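Local atomic coordinates of beta 1-3 glucanase (Clostridium beijerinckii NCIMB 8052, PDB entry 5H4E), a protein that probably hydrolyses beta-1,3-glucans, as a glycoside hydrolase family 64 (GH64) beta-1,3-glucanase domain. Residues 170-175 with 361-366; 163-168 with 368-373. All coordinates share one frame; numbering follows the deposited sequence.

Contact 1 of 2, residues 170-175 with 361-366; sequences SGYNKT and LHVADP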
loop_
_atom_site.group_PDB
_atom_site.type_symbol
_atom_site.label_atom_id
_atom_site.label_comp_id
_atom_site.label_asym_id
_atom_site.label_seq_id
_atom_site.Cartn_x
_atom_site.Cartn_y
_atom_site.Cartn_z
ATOM N N SER A 170 9.929 9.284 -22.905
ATOM C CA SER A 170 11.133 8.996 -23.699
ATOM C C SER A 170 11.637 7.559 -23.633
ATOM O O SER A 170 12.847 7.324 -23.762
ATOM C CB SER A 170 12.278 9.928 -23.277
ATOM O OG SER A 170 12.672 9.689 -21.933
ATOM N N GLY A 171 10.734 6.603 -23.429
ATOM C CA GLY A 171 11.095 5.204 -23.597
ATOM C C GLY A 171 10.528 4.230 -22.582
ATOM O O GLY A 171 10.345 3.048 -22.878
ATOM N N TYR A 172 10.234 4.722 -21.387
ATOM C CA TYR A 172 9.796 3.855 -20.290
ATOM C C TYR A 172 8.382 3.359 -20.552
ATOM O O TYR A 172 7.486 4.150 -20.857
ATOM C CB TYR A 172 9.857 4.619 -18.968
ATOM C CG TYR A 172 9.498 3.833 -17.731
ATOM C CD1 TYR A 172 8.182 3.778 -17.275
ATOM C CD2 TYR A 172 10.480 3.201 -16.980
ATOM C CE1 TYR A 172 7.847 3.095 -16.130
ATOM C CE2 TYR A 172 10.156 2.508 -15.818
ATOM C CZ TYR A 172 8.825 2.460 -15.402
ATOM O OH TYR A 172 8.477 1.775 -14.251
ATOM N N ASN A 173 8.187 2.051 -20.445
ATOM C CA ASN A 173 6.859 1.477 -20.631
ATOM C C ASN A 173 6.762 0.172 -19.860
ATOM O O ASN A 173 7.225 -0.866 -20.335
ATOM C CB ASN A 173 6.560 1.254 -22.128
ATOM C CG ASN A 173 5.063 1.147 -22.417
ATOM O OD1 ASN A 173 4.306 0.590 -21.625
ATOM N ND2 ASN A 173 4.634 1.703 -23.541
ATOM N N LYS A 174 6.182 0.235 -18.660
ATOM C CA LYS A 174 6.096 -0.928 -17.781
ATOM C C LYS A 174 4.696 -1.097 -17.202
ATOM O O LYS A 174 3.975 -0.126 -17.015
ATOM C CB LYS A 174 7.110 -0.819 -16.637
ATOM C CG LYS A 174 8.568 -0.816 -17.082
ATOM C CD LYS A 174 8.934 -2.104 -17.807
ATOM C CE LYS A 174 8.888 -3.311 -16.884
ATOM N NZ LYS A 174 9.331 -4.564 -17.583
ATOM N N THR A 175 4.339 -2.343 -16.908
ATOM C CA THR A 175 3.032 -2.683 -16.347
ATOM C C THR A 175 3.199 -3.594 -15.135
ATOM O O THR A 175 3.714 -4.708 -15.256
ATOM C CB THR A 175 2.126 -3.379 -17.393
ATOM O OG1 THR A 175 1.936 -2.502 -18.509
ATOM C CG2 THR A 175 0.753 -3.732 -16.798
ATOM N N LEU A 361 5.988 1.624 -9.974
ATOM C CA LEU A 361 6.445 2.135 -11.266
ATOM C C LEU A 361 7.017 3.530 -11.054
ATOM O O LEU A 361 6.477 4.310 -10.272
ATOM C CB LEU A 361 5.290 2.184 -12.278
ATOM C CG LEU A 361 4.605 0.853 -12.603
ATOM C CD1 LEU A 361 3.129 1.070 -12.881
ATOM C CD2 LEU A 361 5.265 0.214 -13.798
ATOM N N HIS A 362 8.102 3.849 -11.754
ATOM C CA HIS A 362 8.751 5.143 -11.576
ATOM C C HIS A 362 9.461 5.596 -12.842
ATOM O O HIS A 362 10.136 4.797 -13.496
ATOM C CB HIS A 362 9.749 5.079 -10.421
ATOM C CG HIS A 362 10.727 6.211 -10.401
ATOM N ND1 HIS A 362 10.350 7.521 -10.194
ATOM C CD2 HIS A 362 12.074 6.223 -10.543
ATOM C CE1 HIS A 362 11.422 8.294 -10.221
ATOM N NE2 HIS A 362 12.481 7.531 -10.429
ATOM N N VAL A 363 9.308 6.874 -13.180
ATOM C CA VAL A 363 10.082 7.469 -14.267
ATOM C C VAL A 363 10.185 8.984 -14.079
ATOM O O VAL A 363 9.279 9.633 -13.542
ATOM C CB VAL A 363 9.472 7.158 -15.658
ATOM C CG1 VAL A 363 8.215 7.978 -15.883
ATOM C CG2 VAL A 363 10.502 7.416 -16.771
ATOM N N ALA A 364 11.307 9.541 -14.519
ATOM C CA ALA A 364 11.585 10.959 -14.321
ATOM C C ALA A 364 10.604 11.824 -15.094
ATOM O O ALA A 364 10.220 12.908 -14.643
ATOM C CB ALA A 364 13.014 11.283 -14.756
ATOM N N ASP A 365 10.233 11.348 -16.278
ATOM C CA ASP A 365 9.485 12.148 -17.244
ATOM C C ASP A 365 8.184 11.473 -17.676
ATOM O O ASP A 365 8.047 11.048 -18.810
ATOM C CB ASP A 365 10.364 12.444 -18.473
ATOM C CG ASP A 365 10.865 11.171 -19.173
ATOM O OD1 ASP A 365 10.965 10.101 -18.519
ATOM O OD2 ASP A 365 11.164 11.247 -20.389
ATOM N N PRO A 366 7.214 11.388 -16.762
ATOM C CA PRO A 366 5.973 10.655 -17.025
ATOM C C PRO A 366 5.109 11.327 -18.087
ATOM O O PRO A 366 5.041 12.559 -18.130
ATOM C CB PRO A 366 5.271 10.674 -15.660
ATOM C CG PRO A 366 5.763 11.924 -15.022
ATOM C CD PRO A 366 7.192 12.057 -15.451
HETATM O O HOH W 1 10.487 7.970 -20.293
#

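Contact 2 of 2, residues 163-168 with 368-373; sequences NIQLVG and YAIINV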
loop_
_atom_site.group_PDB
_atom_site.type_symbol
_atom_site.label_atom_id
_atom_site.label_comp_id
_atom_site.label_asym_id
_atom_site.label_seq_id
_atom_site.Cartn_x
_atom_site.Cartn_y
_atom_site.Cartn_z
ATOM N N ASN A 163 -4.085 -3.450 -12.380
ATOM C CA ASN A 163 -2.682 -3.295 -12.715
ATOM C C ASN A 163 -2.540 -1.946 -13.366
ATOM O O ASN A 163 -3.539 -1.359 -13.807
ATOM C CB ASN A 163 -2.188 -4.442 -13.630
ATOM C CG ASN A 163 -2.880 -4.476 -14.994
ATOM O OD1 ASN A 163 -2.558 -3.699 -15.900
ATOM N ND2 ASN A 163 -3.805 -5.408 -15.157
ATOM N N ILE A 164 -1.316 -1.435 -13.412
ATOM C CA ILE A 164 -1.094 -0.108 -13.934
ATOM C C ILE A 164 0.010 -0.173 -14.976
ATOM O O ILE A 164 1.030 -0.837 -14.772
ATOM C CB ILE A 164 -0.721 0.888 -12.794
ATOM C CG1 ILE A 164 -1.845 0.934 -11.744
ATOM C CG2 ILE A 164 -0.381 2.292 -13.362
ATOM C CD1 ILE A 164 -1.465 1.680 -10.470
ATOM N N GLN A 165 -0.216 0.502 -16.095
ATOM C CA GLN A 165 0.830 0.700 -17.095
ATOM C C GLN A 165 1.317 2.135 -17.048
ATOM O O GLN A 165 0.541 3.052 -17.284
ATOM C CB GLN A 165 0.316 0.376 -18.499
ATOM C CG GLN A 165 1.326 0.721 -19.613
ATOM C CD GLN A 165 0.719 0.596 -21.007
ATOM O OE1 GLN A 165 -0.499 0.494 -21.155
ATOM N NE2 GLN A 165 1.571 0.587 -22.031
ATOM N N LEU A 166 2.597 2.339 -16.756
ATOM C CA LEU A 166 3.144 3.684 -16.733
ATOM C C LEU A 166 3.996 3.893 -17.971
ATOM O O LEU A 166 4.875 3.072 -18.281
ATOM C CB LEU A 166 3.984 3.938 -15.465
ATOM C CG LEU A 166 4.710 5.293 -15.438
ATOM C CD1 LEU A 166 3.708 6.459 -15.482
ATOM C CD2 LEU A 166 5.641 5.425 -14.224
ATOM N N VAL A 167 3.729 4.992 -18.668
ATOM C CA VAL A 167 4.406 5.292 -19.920
ATOM C C VAL A 167 5.128 6.627 -19.801
ATOM O O VAL A 167 4.505 7.661 -19.515
ATOM C CB VAL A 167 3.410 5.346 -21.109
ATOM C CG1 VAL A 167 4.141 5.721 -22.412
ATOM C CG2 VAL A 167 2.668 4.015 -21.245
ATOM N N GLY A 168 6.436 6.602 -20.019
ATOM C CA GLY A 168 7.225 7.814 -19.944
ATOM C C GLY A 168 7.255 8.547 -21.273
ATOM O O GLY A 168 6.829 8.015 -22.294
ATOM N N TYR A 368 1.835 9.360 -19.335
ATOM C CA TYR A 368 0.524 8.942 -18.851
ATOM C C TYR A 368 0.596 7.562 -18.213
ATOM O O TYR A 368 1.579 6.835 -18.397
ATOM C CB TYR A 368 -0.514 8.951 -19.991
ATOM C CG TYR A 368 -0.267 7.915 -21.073
ATOM C CD1 TYR A 368 0.440 8.244 -22.229
ATOM C CD2 TYR A 368 -0.758 6.617 -20.951
ATOM C CE1 TYR A 368 0.665 7.310 -23.220
ATOM C CE2 TYR A 368 -0.525 5.668 -21.943
ATOM C CZ TYR A 368 0.183 6.028 -23.072
ATOM O OH TYR A 368 0.413 5.099 -24.062
ATOM N N ALA A 369 -0.460 7.206 -17.478
ATOM C CA ALA A 369 -0.622 5.840 -16.980
ATOM C C ALA A 369 -2.008 5.316 -17.308
ATOM O O ALA A 369 -2.976 6.077 -17.361
ATOM C CB ALA A 369 -0.363 5.761 -15.457
ATOM N N ILE A 370 -2.092 4.015 -17.569
ATOM C CA ILE A 370 -3.380 3.347 -17.715
ATOM C C ILE A 370 -3.682 2.550 -16.451
ATOM O O ILE A 370 -2.866 1.727 -16.030
ATOM C CB ILE A 370 -3.421 2.361 -18.907
ATOM C CG1 ILE A 370 -3.024 3.030 -20.233
ATOM C CG2 ILE A 370 -4.789 1.683 -18.974
ATOM C CD1 ILE A 370 -3.938 4.121 -20.669
ATOM N N ILE A 371 -4.843 2.778 -15.847
ATOM C CA ILE A 371 -5.214 1.981 -14.688
ATOM C C ILE A 371 -6.275 0.981 -15.114
ATOM O O ILE A 371 -7.430 1.322 -15.377
ATOM C CB ILE A 371 -5.671 2.860 -13.532
ATOM C CG1 ILE A 371 -4.563 3.889 -13.251
ATOM C CG2 ILE A 371 -5.930 2.013 -12.282
ATOM C CD1 ILE A 371 -4.951 4.970 -12.287
ATOM N N ASN A 372 -5.824 -0.261 -15.223
ATOM C CA ASN A 372 -6.629 -1.366 -15.699
ATOM C C ASN A 372 -7.375 -2.020 -14.561
ATOM O O ASN A 372 -6.777 -2.736 -13.769
ATOM C CB ASN A 372 -5.745 -2.405 -16.388
ATOM C CG ASN A 372 -5.148 -1.893 -17.674
ATOM O OD1 ASN A 372 -5.867 -1.615 -18.642
ATOM N ND2 ASN A 372 -3.834 -1.759 -17.699
ATOM N N VAL A 373 -8.680 -1.796 -14.487
ATOM C CA VAL A 373 -9.440 -2.347 -13.373
ATOM C C VAL A 373 -10.291 -3.517 -13.871
ATOM O O VAL A 373 -11.008 -3.401 -14.864
ATOM C CB VAL A 373 -10.295 -1.245 -12.670
ATOM C CG1 VAL A 373 -9.363 -0.194 -12.036
ATOM C CG2 VAL A 373 -11.326 -0.580 -13.629
HETATM O O HOH W 2 -2.232 -1.536 -20.146
#

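Contact 1 of 2, residues 170-175 with 361-366
V363 and the carbonyl of H362 share one face of the Y172 ring: V363 CB stands 4.1 Å from the ring centroid, a CH-pi contact over the face, while H362 O lies above the CE2 side, 3.3 Å from Y172 CE2. The opposite face carries K174 CG, from the same segment as the ring. With CG anti to the backbone N (chi1 -177°), the tyrosine reaches across to the other segment, and its hydroxyl at the rim accepts a rather long bond from H362 N, 3.3 Å from Y172 OH. Here two sheets of the glucanase domain meet: 170-175 leads into an edge strand of the five-stranded mixed sheet, whereas 361-363 pairs with strand 147-151 of the other sheet, and the two segments are joined through side chains, with no backbone pairing between them. L361 CD2 packs 3.5 Å from K174 CB, although the lysine then turns its NZ away to a salt bridge with E343. Towards the turn, S170 OG donates to the syn lone pair of D365 OD2 at 2.7 Å. The other carboxylate oxygen, D365 OD1, accepts from a water 2.8 Å away, which in turn takes the N-H of S170 and, weakly, that of Y172.

Contact 2 of 2, residues 163-168 with 368-373
V167 and Y368 face each other at one end of a regular antiparallel strand pair, 163-168 against 368-373, lying within the five-stranded mixed sheet of the domain. Followed outward, the valine meets the tyrosine atom by atom: CB sits over one face of the ring, 3.9 Å from its centroid in a CH-pi contact; CG1 comes nearest Y368 CE1; and CG2 packs 3.7 Å from Y368 CE2, with the hydroxyl oxygen also close by. The ring gets there because Y368 CG lies between its own backbone N and carbonyl carbon (chi1 67°), which folds the side chain over towards the valine so that the two run alongside each other. V167 and Y368 form a hydrogen-bonded pair, as do Q165 with I370 and N163 with N372, and each pair is joined by two backbone bonds; in the central one, I370 N lies 2.8 Å from Q165 O. The intervening non-hydrogen-bonded pairs, I164 with I371 and L166 with A369, turn to the other, buried face. There I164 CG2 and L166 CD1 both rest against A369 CB at 4.1 Å, and I371 leans on M97 and I99 of strand 95-101, which belongs to a different sheet.

The face bearing V167 is more polar. Q165 extends beside I370, bringing its OE1 near I370 CG1, while its NE2 donates to N173 OD1 of the neighbouring strand 173-177. Further along, the side-chain amides of N163 and N372 have planes 39° apart. N372 OD1 is taken by N16, and N372 ND2 serves two acceptors: N163 OD1 at 2.9 Å, approached 32° out of its carbonyl plane, and a water that also donates to Q165 OE1, 2.9 Å from that oxygen.

Overall arrangement
From the N terminus, the chain first lays down strands 9-16 and 95-101, then enters strand 162-168 and, after a short turn, strand 173-177, its neighbour in the same sheet. Some 180 residues follow, including helices and a separate four-stranded sheet, before the chain returns as strands 361-363 and 366-374. Contact 1 closes this long loop, and contact 2 closes a slightly longer one around it, so the first nests inside the second. Contact 2 inserts the C-terminal strand between 162-168 and 9-16; contact 1 joins the edge of that sheet to the sheet containing 147-151. The two are linked directly, with K174 O 2.8 Å from L166 N.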